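PDB 4ALY: P35 antigen from Borrelia burgdorferi, which is an outer surface lipoprotein of the Lyme disease agent, critical to ensure infection after a tick bite, by a mechanism that is not known in molecular detail. Local coordinates for residues 154-159 and 164-169; 207-212 and 269-274; 229-234 and 242-247. All blocks are in the same frame, centred on the assembly; numbering follows the deposited sequence.

Contacts 1 and 3 sit together at one end of this all-helical chain, their centres 13 Å apart, and their side chains touch: NZ of Lys155 lies 2.5 Å from OH of Tyr231, probably a hydrogen bond, while CG of Leu156 packs 3.8 Å from CD2 of Leu244. Contact 2 is on the opposite side of the chain's centre, its own centre 32 Å from that of contact 1 and 36 Å from that of contact 3. The long helix 200-233 spans this distance, giving residues 207-212 to contact 2 and 229-234 to contact 3. In sequence, contact 3 falls between the two halves of contact 2. The sulfate beside Asn245 probably comes from the crystallisation liquor.

Contact 1. Residues 154-159 and 164-169; sequences SKLSQD and GLVKET
Val166 and Leu156 make the main apolar meeting between helix 143-157 and the start of helix 163-189. The CG2 methyl of Val166 comes up against CB of Leu156 at 3.7 Å, near the root of the leucine side chain, and CD1 of Leu156 is a little farther from the same methyl, at 4.2 Å. Val166 has CG1 anti to the backbone N (chi1 171°), which sets CG2 beside that nitrogen, where it meets Leu156. The two side chains cross at a slant. Beyond this pair, Leu156 also packs on Val241 and Leu248 of helix 241-250, and Val166 on Ile109 of helix 106-110.

A second, looser touch involves Ser157, whose backbone N lies 4.1 Å from CG2 of Val166; between the side chains, CB of Ser157 and CG1 of Val166 are 4.4 Å apart. The hydroxyl of Ser157 is engaged elsewhere, hydrogen-bonded to the carbonyl oxygen of Glu108, and its own carbonyl accepts from Arg163 at the start of helix 163-189.

Within helix 163-189, OG1 of Thr169 donates to O of Leu165 at 2.5 Å, standing 38° out of the carbonyl plane, while N of Thr169 reaches the same oxygen from the other face at 2.8 Å. The carbonyl of Leu165 therefore takes two donors, one from each face.

With the hydroxyl and carbonyl of Ser157 engaged by Glu108 and Arg163, the helices meet here through van der Waals contact of buried residues, centred on one valine methyl.

Contact 2. Residues 207-212 and 269-274; sequences YNDFEK and NTTTNI
Asp209 and Thr270 approach each other from facing sides of helices 200-233 and 254-275, both with CB directed at the other helix. The carboxylate of Asp209 meets the threonine through its methyl: OD2 of Asp209 lies 3.5 Å from CG2 of Thr270 and 4.0 Å from CB of Thr270. The side chains run at an angle to one another, with the oxygen ending against the methyl branch.

The orientation of Thr270 follows from its first torsion. At chi1 -63°, OG1 stands beside the backbone N and CG2 is anti to that nitrogen, so the methyl is the branch presented to Asp209, while the hydroxyl bonds back to the carbonyl of Asp266, one turn earlier. Thr271 behaves alike: its OG1 is hydrogen-bonded to the carbonyl of Leu267 and stays 4.2 Å from OD2 of Asp209. Thr271 also packs on Ile184 of helix 163-189.

CA of Asp209 and CA of Thr271, the nearest pair, are 8.5 Å apart. This thin contact, burying 77 Å², joins the early part of the long helix 200-233 to the C-terminal part of helix 254-275 in an all-helical fold. Its chemistry is an acidic oxygen resting on a threonine methyl, a van der Waals touch in which both threonine hydroxyls are spent on their own helix.

Contact 3. Residues 229-234 and 242-247; sequences DEYNTN and SKLNDT. With SO4 (sulfate ion), chain C.
Glu230 sets its CG beside the backbone N (chi1 -54°) and then runs extended, chi2 158°, which carries its carboxylate across to Thr247. The two side chains run antiparallel alongside each other; OG1 of Thr247 donates to OE1 of Glu230 at 3.3 Å, a weak hydrogen bond. The stronger partner of this carboxylate is Lys251, which forms a salt bridge with OE2, so the threonine is only a second hold on the group.

Beside this pair, the ring of Tyr231 and a methyl of Leu244 make the apolar half: CD2 of Tyr231 lies 4.4 Å from CD1 of Leu244, the methyl coming obliquely to the ring. OH of Tyr231 is hydrogen-bonded to Lys155, and Leu244 packs on Lys155 and Leu156, so helix 143-157 packs against both residues.

Asn245 points elsewhere: its ND2 donates to O4 of the sulfate ion at 3.1 Å, with an N-H...O angle of 149°.

Asn234, where helix 200-233 ends, is the N-cap of helix 235-239, its OD1 accepting from the backbone N of Asp236. The chain thus reverses from helix 200-233 through the short helix 235-239 into helix 241-250, within an all-helical fold.

Contact 1. Residues 154-159 and 164-169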
loop_
_atom_site.group_PDB
_atom_site.type_symbol
_atom_site.label_atom_id
_atom_site.label_comp_id
_atom_site.label_asym_id
_atom_site.label_seq_id
_atom_site.Cartn_x
_atom_site.Cartn_y
_atom_site.Cartn_z
ATOM N N SER A 154 0.383 15.145 -9.483
ATOM C CA SER A 154 -0.516 16.270 -9.542
ATOM C C SER A 154 -0.515 16.810 -10.956
ATOM O O SER A 154 -1.484 17.481 -11.373
ATOM C CB SER A 154 0.015 17.400 -8.678
ATOM O OG SER A 154 -0.333 17.224 -7.338
ATOM N N LYS A 155 0.560 16.583 -11.699
ATOM C CA LYS A 155 0.590 17.127 -13.054
ATOM C C LYS A 155 -0.420 16.329 -13.881
ATOM O O LYS A 155 -1.147 16.923 -14.664
ATOM C CB LYS A 155 1.976 17.104 -13.652
ATOM C CG LYS A 155 2.908 18.136 -13.021
ATOM C CD LYS A 155 4.120 18.323 -13.909
ATOM C CE LYS A 155 4.663 19.734 -13.763
ATOM N NZ LYS A 155 6.055 19.726 -14.259
ATOM N N LEU A 156 -0.496 15.004 -13.639
ATOM C CA LEU A 156 -1.453 14.125 -14.288
ATOM C C LEU A 156 -2.870 14.313 -13.757
ATOM O O LEU A 156 -3.829 14.289 -14.518
ATOM C CB LEU A 156 -1.077 12.666 -14.059
ATOM C CG LEU A 156 0.118 12.098 -14.792
ATOM C CD1 LEU A 156 0.503 10.703 -14.270
ATOM C CD2 LEU A 156 -0.134 12.132 -16.326
ATOM N N SER A 157 -3.027 14.463 -12.455
ATOM C CA SER A 157 -4.361 14.576 -11.889
ATOM C C SER A 157 -5.079 15.882 -12.359
ATOM O O SER A 157 -6.316 15.967 -12.425
ATOM C CB SER A 157 -4.274 14.460 -10.367
ATOM O OG SER A 157 -5.570 14.476 -9.740
ATOM N N GLN A 158 -4.293 16.896 -12.732
ATOM C CA GLN A 158 -4.839 18.123 -13.348
ATOM C C GLN A 158 -5.551 17.887 -14.717
ATOM O O GLN A 158 -6.184 18.793 -15.298
ATOM C CB GLN A 158 -3.713 19.162 -13.455
ATOM C CG GLN A 158 -3.340 19.767 -12.099
ATOM C CD GLN A 158 -2.268 20.833 -12.159
ATOM O OE1 GLN A 158 -1.084 20.545 -12.317
ATOM N NE2 GLN A 158 -2.668 22.061 -11.995
ATOM N N ASP A 159 -5.432 16.671 -15.237
ATOM C CA ASP A 159 -6.056 16.322 -16.477
ATOM C C ASP A 159 -7.010 15.180 -16.182
ATOM O O ASP A 159 -6.568 14.089 -15.806
ATOM C CB ASP A 159 -4.978 15.900 -17.494
ATOM C CG ASP A 159 -5.535 15.649 -18.926
ATOM O OD1 ASP A 159 -6.661 15.188 -19.115
ATOM O OD2 ASP A 159 -4.799 15.851 -19.898
ATOM N N GLY A 164 -7.880 9.167 -13.425
ATOM C CA GLY A 164 -8.297 7.805 -13.033
ATOM C C GLY A 164 -7.093 6.954 -12.709
ATOM O O GLY A 164 -7.042 6.261 -11.655
ATOM N N LEU A 165 -6.083 7.012 -13.589
ATOM C CA LEU A 165 -4.914 6.166 -13.382
ATOM C C LEU A 165 -4.112 6.529 -12.085
ATOM O O LEU A 165 -3.616 5.610 -11.384
ATOM C CB LEU A 165 -4.055 6.220 -14.592
ATOM C CG LEU A 165 -2.795 5.395 -14.514
ATOM C CD1 LEU A 165 -3.121 3.899 -14.355
ATOM C CD2 LEU A 165 -2.075 5.682 -15.825
ATOM N N VAL A 166 -4.096 7.833 -11.754
ATOM C CA VAL A 166 -3.541 8.363 -10.493
ATOM C C VAL A 166 -4.155 7.783 -9.254
ATOM O O VAL A 166 -3.461 7.221 -8.416
ATOM C CB VAL A 166 -3.579 9.900 -10.443
ATOM C CG1 VAL A 166 -3.204 10.399 -9.053
ATOM C CG2 VAL A 166 -2.658 10.460 -11.526
ATOM N N LYS A 167 -5.468 7.872 -9.181
ATOM C CA LYS A 167 -6.265 7.241 -8.156
ATOM C C LYS A 167 -5.954 5.716 -8.114
ATOM O O LYS A 167 -5.470 5.210 -7.091
ATOM C CB LYS A 167 -7.745 7.566 -8.446
ATOM C CG LYS A 167 -8.726 7.053 -7.435
ATOM C CD LYS A 167 -9.155 5.647 -7.798
ATOM C CE LYS A 167 -10.026 5.073 -6.683
ATOM N NZ LYS A 167 -9.942 3.583 -6.760
ATOM N N GLU A 168 -6.158 5.009 -9.234
ATOM C CA GLU A 168 -5.966 3.542 -9.306
ATOM C C GLU A 168 -4.567 3.232 -8.685
ATOM O O GLU A 168 -4.422 2.429 -7.747
ATOM C CB GLU A 168 -5.998 3.140 -10.804
ATOM C CG GLU A 168 -6.679 1.867 -11.343
ATOM C CD GLU A 168 -7.123 2.021 -12.839
ATOM O OE1 GLU A 168 -8.120 2.776 -13.102
ATOM O OE2 GLU A 168 -6.499 1.408 -13.784
ATOM N N THR A 169 -3.548 3.901 -9.193
ATOM C CA THR A 169 -2.178 3.700 -8.742
ATOM C C THR A 169 -2.007 3.876 -7.212
ATOM O O THR A 169 -1.386 3.057 -6.565
ATOM C CB THR A 169 -1.280 4.683 -9.490
ATOM O OG1 THR A 169 -1.416 4.457 -10.916
ATOM C CG2 THR A 169 0.131 4.580 -9.030
#

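Contact 2. Residues 207-212 and 269-274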
loop_
_atom_site.group_PDB
_atom_site.type_symbol
_atom_site.label_atom_id
_atom_site.label_comp_id
_atom_site.label_asym_id
_atom_site.label_seq_id
_atom_site.Cartn_x
_atom_site.Cartn_y
_atom_site.Cartn_z
ATOM N N TYR A 207 3.801 -17.329 7.024
ATOM C CA TYR A 207 5.115 -16.729 6.972
ATOM C C TYR A 207 5.564 -16.395 5.534
ATOM O O TYR A 207 6.152 -15.325 5.282
ATOM C CB TYR A 207 6.120 -17.601 7.681
ATOM C CG TYR A 207 7.498 -17.061 7.494
ATOM C CD1 TYR A 207 8.002 -16.000 8.295
ATOM C CD2 TYR A 207 8.281 -17.542 6.469
ATOM C CE1 TYR A 207 9.286 -15.499 8.075
ATOM C CE2 TYR A 207 9.528 -17.047 6.247
ATOM C CZ TYR A 207 10.025 -16.047 7.033
ATOM O OH TYR A 207 11.278 -15.639 6.701
ATOM N N ASN A 208 5.292 -17.299 4.592
ATOM C CA ASN A 208 5.507 -17.000 3.181
ATOM C C ASN A 208 4.580 -15.874 2.674
ATOM O O ASN A 208 4.990 -15.059 1.856
ATOM C CB ASN A 208 5.394 -18.270 2.334
ATOM C CG ASN A 208 6.594 -19.210 2.537
ATOM O OD1 ASN A 208 7.745 -18.758 2.633
ATOM N ND2 ASN A 208 6.334 -20.506 2.616
ATOM N N ASP A 209 3.342 -15.824 3.162
ATOM C CA ASP A 209 2.466 -14.731 2.816
ATOM C C ASP A 209 3.143 -13.358 3.094
ATOM O O ASP A 209 3.174 -12.491 2.218
ATOM C CB ASP A 209 1.130 -14.918 3.512
ATOM C CG ASP A 209 0.263 -16.021 2.826
ATOM O OD1 ASP A 209 0.743 -16.613 1.825
ATOM O OD2 ASP A 209 -0.909 -16.268 3.248
ATOM N N PHE A 210 3.768 -13.199 4.260
ATOM C CA PHE A 210 4.527 -11.976 4.572
ATOM C C PHE A 210 5.563 -11.644 3.542
ATOM O O PHE A 210 5.742 -10.484 3.196
ATOM C CB PHE A 210 5.166 -11.983 5.976
ATOM C CG PHE A 210 4.207 -11.577 7.037
ATOM C CD1 PHE A 210 3.415 -10.405 6.853
ATOM C CD2 PHE A 210 4.007 -12.363 8.169
ATOM C CE1 PHE A 210 2.469 -10.005 7.806
ATOM C CE2 PHE A 210 3.054 -11.987 9.115
ATOM C CZ PHE A 210 2.288 -10.812 8.947
ATOM N N GLU A 211 6.229 -12.665 3.042
ATOM C CA GLU A 211 7.244 -12.484 2.024
ATOM C C GLU A 211 6.748 -11.964 0.710
ATOM O O GLU A 211 7.442 -11.180 0.056
ATOM C CB GLU A 211 7.949 -13.803 1.786
ATOM C CG GLU A 211 9.401 -13.736 2.209
ATOM C CD GLU A 211 9.924 -15.040 2.779
ATOM O OE1 GLU A 211 9.316 -16.124 2.575
ATOM O OE2 GLU A 211 10.966 -14.966 3.452
ATOM N N LYS A 212 5.584 -12.428 0.278
ATOM C CA LYS A 212 5.020 -11.933 -0.966
ATOM C C LYS A 212 4.509 -10.509 -0.783
ATOM O O LYS A 212 4.733 -9.644 -1.626
ATOM C CB LYS A 212 3.954 -12.882 -1.515
ATOM C CG LYS A 212 4.601 -14.038 -2.262
ATOM C CD LYS A 212 3.717 -15.264 -2.222
ATOM C CE LYS A 212 4.503 -16.517 -1.893
ATOM N NZ LYS A 212 3.435 -17.440 -1.468
ATOM N N ASN A 269 -7.836 -13.841 2.392
ATOM C CA ASN A 269 -8.650 -15.037 2.564
ATOM C C ASN A 269 -7.858 -16.189 3.173
ATOM O O ASN A 269 -8.280 -16.758 4.172
ATOM C CB ASN A 269 -9.331 -15.493 1.258
ATOM C CG ASN A 269 -10.395 -14.511 0.752
ATOM O OD1 ASN A 269 -10.828 -14.634 -0.390
ATOM N ND2 ASN A 269 -10.826 -13.555 1.576
ATOM N N THR A 270 -6.716 -16.522 2.590
ATOM C CA THR A 270 -5.855 -17.561 3.163
ATOM C C THR A 270 -5.588 -17.397 4.686
ATOM O O THR A 270 -5.587 -18.379 5.460
ATOM C CB THR A 270 -4.564 -17.623 2.368
ATOM O OG1 THR A 270 -4.919 -18.014 1.049
ATOM C CG2 THR A 270 -3.540 -18.628 2.946
ATOM N N THR A 271 -5.416 -16.150 5.110
ATOM C CA THR A 271 -5.091 -15.861 6.469
ATOM C C THR A 271 -6.286 -16.164 7.341
ATOM O O THR A 271 -6.133 -16.728 8.432
ATOM C CB THR A 271 -4.679 -14.387 6.615
ATOM O OG1 THR A 271 -3.547 -14.142 5.768
ATOM C CG2 THR A 271 -4.321 -14.091 8.033
ATOM N N THR A 272 -7.476 -15.800 6.873
ATOM C CA THR A 272 -8.675 -16.067 7.653
ATOM C C THR A 272 -8.870 -17.568 7.743
ATOM O O THR A 272 -9.255 -18.054 8.822
ATOM C CB THR A 272 -9.943 -15.442 7.034
ATOM O OG1 THR A 272 -9.659 -14.077 6.681
ATOM C CG2 THR A 272 -11.127 -15.515 8.026
ATOM N N ASN A 273 -8.622 -18.264 6.612
ATOM C CA ASN A 273 -8.860 -19.715 6.480
ATOM C C ASN A 273 -7.899 -20.430 7.428
ATOM O O ASN A 273 -8.331 -21.155 8.314
ATOM C CB ASN A 273 -8.586 -20.256 5.056
ATOM C CG ASN A 273 -9.544 -19.726 3.978
ATOM O OD1 ASN A 273 -10.652 -19.259 4.232
ATOM N ND2 ASN A 273 -9.097 -19.832 2.737
ATOM N N ILE A 274 -6.601 -20.180 7.286
ATOM C CA ILE A 274 -5.639 -20.727 8.244
ATOM C C ILE A 274 -5.978 -20.414 9.706
ATOM O O ILE A 274 -5.685 -21.218 10.570
ATOM C CB ILE A 274 -4.198 -20.292 7.956
ATOM C CG1 ILE A 274 -3.714 -20.882 6.631
ATOM C CG2 ILE A 274 -3.281 -20.713 9.105
ATOM C CD1 ILE A 274 -2.546 -20.120 6.018
#

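Contact 3. Residues 229-234 and 242-247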
loop_
_atom_site.group_PDB
_atom_site.type_symbol
_atom_site.label_atom_id
_atom_site.label_comp_id
_atom_site.label_asym_id
_atom_site.label_seq_id
_atom_site.Cartn_x
_atom_site.Cartn_y
_atom_site.Cartn_z
ATOM N N ASP A 229 12.853 9.437 -10.647
ATOM C CA ASP A 229 14.118 9.601 -11.417
ATOM C C ASP A 229 13.834 9.894 -12.857
ATOM O O ASP A 229 14.400 10.822 -13.354
ATOM C CB ASP A 229 15.072 8.370 -11.348
ATOM C CG ASP A 229 15.542 8.067 -9.928
ATOM O OD1 ASP A 229 15.771 9.003 -9.118
ATOM O OD2 ASP A 229 15.690 6.879 -9.600
ATOM N N GLU A 230 12.980 9.112 -13.536
ATOM C CA GLU A 230 12.662 9.361 -14.945
ATOM C C GLU A 230 12.135 10.781 -15.101
ATOM O O GLU A 230 12.591 11.513 -15.960
ATOM C CB GLU A 230 11.672 8.317 -15.475
ATOM C CG GLU A 230 12.158 6.875 -15.242
ATOM C CD GLU A 230 11.057 5.798 -15.235
ATOM O OE1 GLU A 230 9.884 6.051 -15.608
ATOM O OE2 GLU A 230 11.370 4.649 -14.853
ATOM N N TYR A 231 11.241 11.217 -14.212
ATOM C CA TYR A 231 10.762 12.583 -14.264
ATOM C C TYR A 231 11.887 13.634 -14.141
ATOM O O TYR A 231 12.047 14.497 -15.048
ATOM C CB TYR A 231 9.657 12.791 -13.242
ATOM C CG TYR A 231 9.113 14.202 -13.207
ATOM C CD1 TYR A 231 9.679 15.187 -12.346
ATOM C CD2 TYR A 231 8.033 14.558 -14.004
ATOM C CE1 TYR A 231 9.175 16.479 -12.293
ATOM C CE2 TYR A 231 7.525 15.839 -13.981
ATOM C CZ TYR A 231 8.078 16.787 -13.126
ATOM O OH TYR A 231 7.530 18.039 -13.128
ATOM N N ASN A 232 12.710 13.529 -13.086
ATOM C CA ASN A 232 13.814 14.515 -12.852
ATOM C C ASN A 232 14.834 14.479 -14.019
ATOM O O ASN A 232 15.389 15.498 -14.395
ATOM C CB ASN A 232 14.511 14.366 -11.438
ATOM C CG ASN A 232 13.541 14.463 -10.222
ATOM O OD1 ASN A 232 13.736 13.808 -9.196
ATOM N ND2 ASN A 232 12.520 15.261 -10.333
ATOM N N THR A 233 15.003 13.317 -14.635
ATOM C CA THR A 233 15.989 13.085 -15.722
ATOM C C THR A 233 15.623 13.525 -17.164
ATOM O O THR A 233 16.480 13.625 -18.037
ATOM C CB THR A 233 16.362 11.580 -15.704
ATOM O OG1 THR A 233 17.518 11.416 -14.868
ATOM C CG2 THR A 233 16.599 10.957 -17.121
ATOM N N ASN A 234 14.346 13.780 -17.410
ATOM C CA ASN A 234 13.813 13.807 -18.758
ATOM C C ASN A 234 12.794 14.940 -18.862
ATOM O O ASN A 234 11.615 14.794 -18.555
ATOM C CB ASN A 234 13.229 12.422 -19.080
ATOM C CG ASN A 234 12.552 12.340 -20.447
ATOM O OD1 ASN A 234 12.416 13.339 -21.184
ATOM N ND2 ASN A 234 12.096 11.138 -20.784
ATOM N N SER A 242 0.823 13.912 -21.587
ATOM C CA SER A 242 0.541 12.620 -22.238
ATOM C C SER A 242 1.691 11.683 -22.115
ATOM O O SER A 242 1.474 10.492 -21.923
ATOM C CB SER A 242 0.201 12.761 -23.731
ATOM O OG SER A 242 -1.177 13.118 -23.855
ATOM N N LYS A 243 2.918 12.178 -22.287
ATOM C CA LYS A 243 4.092 11.291 -22.232
ATOM C C LYS A 243 4.186 10.900 -20.766
ATOM O O LYS A 243 4.387 9.750 -20.476
ATOM C CB LYS A 243 5.375 11.997 -22.682
ATOM C CG LYS A 243 5.345 12.536 -24.097
ATOM C CD LYS A 243 6.723 12.477 -24.734
ATOM C CE LYS A 243 6.666 12.362 -26.269
ATOM N NZ LYS A 243 6.751 13.709 -26.882
ATOM N N LEU A 244 3.896 11.852 -19.854
ATOM C CA LEU A 244 3.965 11.566 -18.432
ATOM C C LEU A 244 2.974 10.431 -18.158
ATOM O O LEU A 244 3.343 9.419 -17.537
ATOM C CB LEU A 244 3.754 12.802 -17.548
ATOM C CG LEU A 244 3.796 12.477 -16.043
ATOM C CD1 LEU A 244 5.112 11.738 -15.660
ATOM C CD2 LEU A 244 3.514 13.672 -15.110
ATOM N N ASN A 245 1.731 10.591 -18.642
ATOM C CA ASN A 245 0.748 9.520 -18.544
ATOM C C ASN A 245 1.248 8.147 -19.067
ATOM O O ASN A 245 1.063 7.132 -18.401
ATOM C CB ASN A 245 -0.555 9.905 -19.256
ATOM C CG ASN A 245 -1.585 8.807 -19.164
ATOM O OD1 ASN A 245 -2.080 8.518 -18.080
ATOM N ND2 ASN A 245 -1.884 8.154 -20.310
ATOM N N ASP A 246 1.899 8.100 -20.221
ATOM C CA ASP A 246 2.421 6.818 -20.705
ATOM C C ASP A 246 3.451 6.218 -19.818
ATOM O O ASP A 246 3.507 4.992 -19.686
ATOM C CB ASP A 246 3.018 6.912 -22.104
ATOM C CG ASP A 246 1.977 7.292 -23.137
ATOM O OD1 ASP A 246 0.769 6.930 -22.948
ATOM O OD2 ASP A 246 2.376 7.992 -24.099
ATOM N N THR A 247 4.292 7.039 -19.221
ATOM C CA THR A 247 5.256 6.426 -18.343
ATOM C C THR A 247 4.721 5.862 -17.046
ATOM O O THR A 247 5.124 4.776 -16.652
ATOM C CB THR A 247 6.601 7.146 -18.270
ATOM O OG1 THR A 247 7.044 7.206 -16.913
ATOM C CG2 THR A 247 6.549 8.430 -18.916
HETATM S S SO4 C . -4.398 5.088 -20.633
HETATM O O1 SO4 C . -5.102 4.922 -19.356
HETATM O O2 SO4 C . -5.148 4.202 -21.506
HETATM O O3 SO4 C . -2.972 4.680 -20.650
HETATM O O4 SO4 C . -4.497 6.546 -20.971
#